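Local structure of alpha-catenin-like protein hmp-1 (Caenorhabditis elegans, 5H5M) at residues Asn303-Tyr306 and Thr307-Lys311; Ala313-Ile316 and Leu317-Arg321; Ile234-Leu237 and Asp238-Leu241. The protein joins the cadherin-catenin complex at adherens junctions, binds beta-catenin and actin filaments, and is required for cell migration and shape change during body enclosure and elongation. One frame throughout, in Å; residues are numbered along the deposited sequence.

Contact 1. Residues Asn303-Tyr306 and Thr307-Lys311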
loop_
_atom_site.group_PDB
_atom_site.type_symbol
_atom_site.label_atom_id
_atom_site.label_comp_id
_atom_site.label_asym_id
_atom_site.label_seq_id
_atom_site.Cartn_x
_atom_site.Cartn_y
_atom_site.Cartn_z
ATOM N N ASN A 303 -16.504 -3.027 -22.728
ATOM C CA ASN A 303 -16.206 -1.698 -23.255
ATOM C C ASN A 303 -17.464 -0.837 -23.330
ATOM O O ASN A 303 -18.499 -1.277 -23.824
ATOM C CB ASN A 303 -15.548 -1.797 -24.635
ATOM C CG ASN A 303 -15.112 -0.446 -25.174
ATOM O OD1 ASN A 303 -15.641 0.036 -26.173
ATOM N ND2 ASN A 303 -14.146 0.172 -24.508
ATOM N N SER A 304 -17.368 0.385 -22.822
ATOM C CA SER A 304 -18.503 1.300 -22.803
ATOM C C SER A 304 -18.019 2.743 -22.814
ATOM O O SER A 304 -16.815 3.003 -22.833
ATOM C CB SER A 304 -19.380 1.051 -21.572
ATOM O OG SER A 304 -18.662 1.318 -20.378
ATOM N N GLU A 305 -18.960 3.681 -22.800
ATOM C CA GLU A 305 -18.616 5.090 -22.681
ATOM C C GLU A 305 -17.968 5.336 -21.325
ATOM O O GLU A 305 -17.100 6.194 -21.183
ATOM C CB GLU A 305 -19.851 5.972 -22.861
ATOM C CG GLU A 305 -19.572 7.460 -22.747
ATOM C CD GLU A 305 -20.738 8.305 -23.220
ATOM O OE1 GLU A 305 -21.674 7.740 -23.826
ATOM O OE2 GLU A 305 -20.713 9.532 -22.989
ATOM N N TYR A 306 -18.388 4.554 -20.337
ATOM C CA TYR A 306 -17.825 4.635 -18.997
ATOM C C TYR A 306 -16.338 4.304 -18.969
ATOM O O TYR A 306 -15.535 5.074 -18.441
ATOM C CB TYR A 306 -18.576 3.701 -18.049
ATOM C CG TYR A 306 -17.920 3.574 -16.695
ATOM C CD1 TYR A 306 -17.885 4.651 -15.823
ATOM C CD2 TYR A 306 -17.343 2.378 -16.286
ATOM C CE1 TYR A 306 -17.289 4.546 -14.587
ATOM C CE2 TYR A 306 -16.746 2.264 -15.047
ATOM C CZ TYR A 306 -16.725 3.350 -14.202
ATOM O OH TYR A 306 -16.131 3.247 -12.967
ATOM N N THR A 307 -15.970 3.158 -19.535
ATOM C CA THR A 307 -14.580 2.715 -19.495
ATOM C C THR A 307 -13.679 3.608 -20.342
ATOM O O THR A 307 -12.561 3.918 -19.942
ATOM C CB THR A 307 -14.431 1.257 -19.963
ATOM O OG1 THR A 307 -14.836 1.140 -21.333
ATOM C CG2 THR A 307 -15.274 0.330 -19.099
ATOM N N GLU A 308 -14.167 4.032 -21.503
ATOM C CA GLU A 308 -13.376 4.899 -22.370
ATOM C C GLU A 308 -13.102 6.250 -21.710
ATOM O O GLU A 308 -12.013 6.805 -21.854
ATOM C CB GLU A 308 -14.075 5.098 -23.718
ATOM C CG GLU A 308 -14.112 3.838 -24.565
ATOM C CD GLU A 308 -14.385 4.116 -26.032
ATOM O OE1 GLU A 308 -14.790 5.252 -26.362
ATOM O OE2 GLU A 308 -14.190 3.196 -26.855
ATOM N N THR A 309 -14.088 6.764 -20.978
ATOM C CA THR A 309 -13.952 8.044 -20.287
ATOM C C THR A 309 -12.922 7.951 -19.162
ATOM O O THR A 309 -12.146 8.880 -18.934
ATOM C CB THR A 309 -15.305 8.519 -19.712
ATOM O OG1 THR A 309 -16.252 8.668 -20.777
ATOM C CG2 THR A 309 -15.154 9.851 -19.006
ATOM N N VAL A 310 -12.910 6.818 -18.468
ATOM C CA VAL A 310 -11.966 6.598 -17.380
ATOM C C VAL A 310 -10.553 6.352 -17.913
ATOM O O VAL A 310 -9.587 6.915 -17.403
ATOM C CB VAL A 310 -12.404 5.411 -16.497
ATOM C CG1 VAL A 310 -11.302 5.027 -15.530
ATOM C CG2 VAL A 310 -13.686 5.754 -15.746
ATOM N N LYS A 311 -10.437 5.522 -18.947
ATOM C CA LYS A 311 -9.140 5.250 -19.565
ATOM C C LYS A 311 -8.544 6.521 -20.167
ATOM O O LYS A 311 -7.325 6.693 -20.193
ATOM C CB LYS A 311 -9.265 4.164 -20.638
ATOM C CG LYS A 311 -9.664 2.797 -20.090
ATOM C CD LYS A 311 -8.553 1.769 -20.222
ATOM C CE LYS A 311 -8.329 1.378 -21.668
ATOM N NZ LYS A 311 -7.375 0.242 -21.790
#

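Contact 2. Residues Ala313-Ile316 and Leu317-Arg321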
loop_
_atom_site.group_PDB
_atom_site.type_symbol
_atom_site.label_atom_id
_atom_site.label_comp_id
_atom_site.label_asym_id
_atom_site.label_seq_id
_atom_site.Cartn_x
_atom_site.Cartn_y
_atom_site.Cartn_z
ATOM N N ALA A 313 -8.972 9.588 -18.917
ATOM C CA ALA A 313 -8.445 10.338 -17.784
ATOM C C ALA A 313 -7.110 9.752 -17.330
ATOM O O ALA A 313 -6.185 10.488 -16.974
ATOM C CB ALA A 313 -9.446 10.344 -16.638
ATOM N N VAL A 314 -7.017 8.426 -17.355
ATOM C CA VAL A 314 -5.782 7.729 -17.008
ATOM C C VAL A 314 -4.670 8.054 -18.003
ATOM O O VAL A 314 -3.521 8.282 -17.619
ATOM C CB VAL A 314 -5.994 6.205 -16.962
ATOM C CG1 VAL A 314 -4.661 5.477 -16.854
ATOM C CG2 VAL A 314 -6.913 5.836 -15.805
ATOM N N ARG A 315 -5.030 8.085 -19.281
ATOM C CA ARG A 315 -4.080 8.381 -20.347
ATOM C C ARG A 315 -3.458 9.769 -20.186
ATOM O O ARG A 315 -2.305 9.989 -20.559
ATOM C CB ARG A 315 -4.765 8.262 -21.712
ATOM C CG ARG A 315 -3.837 8.496 -22.889
ATOM C CD ARG A 315 -4.530 8.233 -24.215
ATOM N NE ARG A 315 -3.634 8.479 -25.341
ATOM C CZ ARG A 315 -2.775 7.586 -25.821
ATOM N NH1 ARG A 315 -2.692 6.380 -25.273
ATOM N NH2 ARG A 315 -1.997 7.898 -26.848
ATOM N N ILE A 316 -4.226 10.699 -19.628
ATOM C CA ILE A 316 -3.742 12.053 -19.384
ATOM C C ILE A 316 -2.641 12.056 -18.326
ATOM O O ILE A 316 -1.596 12.685 -18.500
ATOM C CB ILE A 316 -4.888 12.982 -18.941
ATOM C CG1 ILE A 316 -5.879 13.179 -20.090
ATOM C CG2 ILE A 316 -4.344 14.327 -18.469
ATOM C CD1 ILE A 316 -7.010 14.130 -19.767
ATOM N N LEU A 317 -2.882 11.347 -17.229
ATOM C CA LEU A 317 -1.881 11.194 -16.182
ATOM C C LEU A 317 -0.624 10.526 -16.727
ATOM O O LEU A 317 0.480 11.047 -16.579
ATOM C CB LEU A 317 -2.441 10.378 -15.016
ATOM C CG LEU A 317 -1.474 10.122 -13.858
ATOM C CD1 LEU A 317 -1.021 11.436 -13.237
ATOM C CD2 LEU A 317 -2.105 9.209 -12.807
ATOM N N LYS A 318 -0.805 9.381 -17.376
ATOM C CA LYS A 318 0.315 8.559 -17.821
ATOM C C LYS A 318 1.144 9.176 -18.947
ATOM O O LYS A 318 2.372 9.166 -18.883
ATOM C CB LYS A 318 -0.188 7.183 -18.268
ATOM C CG LYS A 318 0.921 6.263 -18.752
ATOM C CD LYS A 318 0.528 4.802 -18.638
ATOM C CE LYS A 318 1.704 3.892 -18.961
ATOM N NZ LYS A 318 1.341 2.454 -18.813
ATOM N N THR A 319 0.487 9.706 -19.974
ATOM C CA THR A 319 1.202 10.159 -21.166
ATOM C C THR A 319 1.493 11.660 -21.184
ATOM O O THR A 319 2.227 12.137 -22.052
ATOM C CB THR A 319 0.425 9.805 -22.457
ATOM O OG1 THR A 319 -0.729 10.646 -22.578
ATOM C CG2 THR A 319 -0.008 8.347 -22.440
ATOM N N GLN A 320 0.924 12.406 -20.240
ATOM C CA GLN A 320 1.160 13.850 -20.185
ATOM C C GLN A 320 1.665 14.332 -18.825
ATOM O O GLN A 320 2.780 14.844 -18.719
ATOM C CB GLN A 320 -0.113 14.623 -20.547
ATOM C CG GLN A 320 -0.566 14.472 -21.990
ATOM C CD GLN A 320 -1.821 15.270 -22.287
ATOM O OE1 GLN A 320 -2.369 15.933 -21.407
ATOM N NE2 GLN A 320 -2.283 15.207 -23.528
ATOM N N ARG A 321 0.839 14.175 -17.793
ATOM C CA ARG A 321 1.122 14.760 -16.483
ATOM C C ARG A 321 2.407 14.221 -15.851
ATOM O O ARG A 321 3.186 14.984 -15.278
ATOM C CB ARG A 321 -0.058 14.531 -15.534
ATOM C CG ARG A 321 -1.371 15.140 -16.018
ATOM C CD ARG A 321 -1.288 16.655 -16.116
ATOM N NE ARG A 321 -2.504 17.243 -16.670
ATOM C CZ ARG A 321 -2.629 17.649 -17.932
ATOM N NH1 ARG A 321 -1.610 17.532 -18.773
ATOM N NH2 ARG A 321 -3.771 18.174 -18.356
#

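Contact 3. Residues Ile234-Leu237 and Asp238-Leu241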
loop_
_atom_site.group_PDB
_atom_site.type_symbol
_atom_site.label_atom_id
_atom_site.label_comp_id
_atom_site.label_asym_id
_atom_site.label_seq_id
_atom_site.Cartn_x
_atom_site.Cartn_y
_atom_site.Cartn_z
ATOM N N ILE A 234 -6.762 -8.703 -4.133
ATOM C CA ILE A 234 -7.305 -8.751 -2.778
ATOM C C ILE A 234 -7.326 -7.346 -2.179
ATOM O O ILE A 234 -7.410 -7.171 -0.963
ATOM C CB ILE A 234 -6.504 -9.701 -1.859
ATOM C CG1 ILE A 234 -5.076 -9.195 -1.649
ATOM C CG2 ILE A 234 -6.492 -11.118 -2.421
ATOM C CD1 ILE A 234 -4.388 -9.830 -0.451
ATOM N N THR A 235 -7.256 -6.350 -3.057
ATOM C CA THR A 235 -7.265 -4.949 -2.661
ATOM C C THR A 235 -8.419 -4.222 -3.348
ATOM O O THR A 235 -8.590 -4.323 -4.564
ATOM C CB THR A 235 -5.927 -4.249 -3.016
ATOM O OG1 THR A 235 -4.846 -4.886 -2.319
ATOM C CG2 THR A 235 -5.969 -2.771 -2.644
ATOM N N THR A 236 -9.216 -3.498 -2.570
ATOM C CA THR A 236 -10.309 -2.731 -3.147
ATOM C C THR A 236 -9.744 -1.481 -3.806
ATOM O O THR A 236 -8.912 -0.782 -3.225
ATOM C CB THR A 236 -11.362 -2.336 -2.098
ATOM O OG1 THR A 236 -10.808 -1.366 -1.207
ATOM C CG2 THR A 236 -11.807 -3.555 -1.300
ATOM N N LEU A 237 -10.197 -1.212 -5.024
ATOM C CA LEU A 237 -9.686 -0.106 -5.826
ATOM C C LEU A 237 -9.791 1.248 -5.121
ATOM O O LEU A 237 -8.873 2.063 -5.202
ATOM C CB LEU A 237 -10.422 -0.050 -7.165
ATOM C CG LEU A 237 -10.077 1.102 -8.112
ATOM C CD1 LEU A 237 -8.594 1.109 -8.426
ATOM C CD2 LEU A 237 -10.897 0.993 -9.390
ATOM N N ASP A 238 -10.899 1.486 -4.428
ATOM C CA ASP A 238 -11.089 2.777 -3.779
ATOM C C ASP A 238 -10.067 3.022 -2.674
ATOM O O ASP A 238 -9.543 4.131 -2.549
ATOM C CB ASP A 238 -12.494 2.907 -3.207
ATOM C CG ASP A 238 -12.759 4.295 -2.659
ATOM O OD1 ASP A 238 -12.711 4.467 -1.422
ATOM O OD2 ASP A 238 -12.983 5.220 -3.472
ATOM N N ASP A 239 -9.797 1.996 -1.873
ATOM C CA ASP A 239 -8.747 2.077 -0.861
ATOM C C ASP A 239 -7.409 2.440 -1.497
ATOM O O ASP A 239 -6.693 3.321 -1.009
ATOM C CB ASP A 239 -8.613 0.758 -0.100
ATOM C CG ASP A 239 -9.775 0.503 0.834
ATOM O OD1 ASP A 239 -10.457 1.475 1.216
ATOM O OD2 ASP A 239 -9.999 -0.672 1.192
ATOM N N PHE A 240 -7.080 1.767 -2.596
ATOM C CA PHE A 240 -5.792 1.998 -3.229
ATOM C C PHE A 240 -5.677 3.423 -3.758
ATOM O O PHE A 240 -4.640 4.057 -3.604
ATOM C CB PHE A 240 -5.541 1.005 -4.363
ATOM C CG PHE A 240 -4.170 1.127 -4.958
ATOM C CD1 PHE A 240 -3.074 0.574 -4.316
ATOM C CD2 PHE A 240 -3.968 1.820 -6.142
ATOM C CE1 PHE A 240 -1.806 0.694 -4.849
ATOM C CE2 PHE A 240 -2.703 1.941 -6.682
ATOM C CZ PHE A 240 -1.619 1.380 -6.033
ATOM N N LEU A 241 -6.746 3.925 -4.365
ATOM C CA LEU A 241 -6.733 5.269 -4.925
ATOM C C LEU A 241 -6.748 6.334 -3.833
ATOM O O LEU A 241 -6.123 7.385 -3.978
ATOM C CB LEU A 241 -7.920 5.464 -5.870
ATOM C CG LEU A 241 -7.932 4.571 -7.113
ATOM C CD1 LEU A 241 -9.052 4.983 -8.043
ATOM C CD2 LEU A 241 -6.592 4.610 -7.837
HETATM O O HOH W 1 -8.548 -2.677 0.263
#

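Contact 1. Residues Asn303-Tyr306 and Thr307-Lys311
A capping box opens helix 305-339 of the M domain, a region built of helical bundles as in other members of the vinculin/alpha-catenin family. Ser304 is the N-cap and Thr307 its partner. The backbone N of Ser304 donates to Thr307 OG1 at 3.0 Å, in a nearly straight bond of 169°. The return arm of the box is weaker: Thr307 N reaches Ser304 OG at 3.4 Å. Tyr306 N also points to Ser304 OG, in a bent and weak bond. The hydroxyl of Ser304 thus meets two amides of the first turn, and the strong bond of the box is the one to the threonine. The Thr307 torsion (chi1 63°) sets OG1 between its own N and carbonyl carbon, turned back to the start of the helix. Its methyl CG2 then lies beside the Tyr306 ring, 4.0 Å from CD2.

One turn on, the regular helix bonds begin. Glu308 N donates to Ser304 O, and the chain of Glu308 passes close by, with its CG near the side-chain ND2 of Asn303. Tyr306 and Val310 point the same way. Val310 CG2 sits over one face of the tyrosine ring, offset toward its rim, 4.0 Å from CE1. The ring hydroxyl is bound to Leu373 O of helix 345-374, and Val310 also packs on Ala372 and Leu373 there. Met298 of helix 276-300 touches both Tyr306 and Val310. The start of the helix is thereby fastened to two others.

On the outer side, Glu305 O is gripped twice by a single residue. Thr309 N donates to it at 3.1 Å, and Thr309 OG1 donates to the same Glu305 O at 2.6 Å, from the opposite face of the carbonyl plane.

Contact 2. Residues Ala313-Ile316 and Leu317-Arg321
A wider pi-type turn at 317-321 interrupts the regular alpha-helical bonding of helix 305-339. Its key atom is Ile316 O, which takes the backbone N of Arg321, five residues on, at 2.9 Å. That bond is nearly straight at 170° and lies in the carbonyl plane. The usual donor four residues on, Gln320 N, also approaches Ile316 O, but its bond is weak and clearly bent. The local backbone of Thr319 and Gln320 departs from regular helix values, consistent with the extra residue in the turn.

Just before this, the bonding is ordinary: Lys318 N donates to Val314 O at 2.9 Å. The next carbonyl, that of Arg315, has two donors from one residue. Thr319 N meets Arg315 O at 2.9 Å, and Thr319 OG1 meets Arg315 O at 2.6 Å from the other face of the carbonyl plane. The hydroxyl lies between the backbone N and the carbonyl carbon of Thr319 (chi1 72°), turned back to that oxygen. The same torsion leaves the methyl CG2 beside the extended chain of Arg315, 3.9 Å from its CG.

The guanidinium of Arg321 folds back along the helix. Its chain is bent at chi2 (-63°), and the flat group comes to rest against Ile316. The CG2 methyl of Ile316 stands over the centre of one guanidinium face, 3.8 Å from CZ of Arg321. The two side chains run alongside each other and point the same way.

The buried residues face two neighbouring helices. Val314 packs on Val294 and Leu317 on Cys291 of helix 276-300, and both meet Ile369 of helix 345-374. Ala365 of helix 345-374 touches Leu317 and Arg321, while Arg315, Thr319 and Gln320 lie on the exposed side.

Contact 3. Residues Ile234-Leu237 and Asp238-Leu241
The carboxylate of Asp239 has Thr236 OG1 standing above one of its faces, 2.6 Å from OD2 and 3.0 Å from CG. A water reaches the same OD2 and donates to it at 2.6 Å. The other oxygen, OD1, forms a salt bridge with Arg113 NE of helix 92-122. The second flat group, the Phe240 ring, leads away from the segment 234-237; it is the CB of Phe240, not the ring, that comes to 4.2 Å from Thr235 CG2.

This is the N-terminal cap of helix 237-260, with Thr236 at the N-cap and Asp239 three residues on. These are the positions of a capping box, but here the arm from Thr236 N to the carboxylate runs through a water: Thr236 N donates to the water at 3.0 Å, and the water passes on to Asp239 OD2. Phe240 N then starts the helix bonds by donating to Thr236 O at 3.2 Å.

Below the cap, Leu237 and Leu241 meet through their branches, CD1 of Leu237 lying 3.8 Å from CG of Leu241. Leu237 CG is anti to its N (chi1 176°), which carries CD1 to that neighbour. Both leucines pack on helix 276-300.

The chemistry is that of a buried acid with several polar neighbours. The start of the helix and Arg113 would both favour a charged Asp239, and the water ties that charge to the amide ahead of the helix.

In the fold
Contacts 1 and 2 follow each other on helix 305-339, with centres about 15 Å apart. Contact 3 starts helix 237-260 and lies nearer the centre of the chain. Contacts 1 and 3 both cap a helix, one by direct side-chain bonds and the other with a water between the N-cap amide and a buried acid that pairs with an arginine. Contact 2 is mid-helix, and a backbone change sets it apart. All three mix buried and exposed residues. Their apolar sides meet the same two helices, 276-300 and 345-374, and Val294 touches a residue of each contact. On the outer face of 305-339, contacts 1 and 2 repeat one feature: a threonine hydroxyl bonded to the carbonyl four residues back.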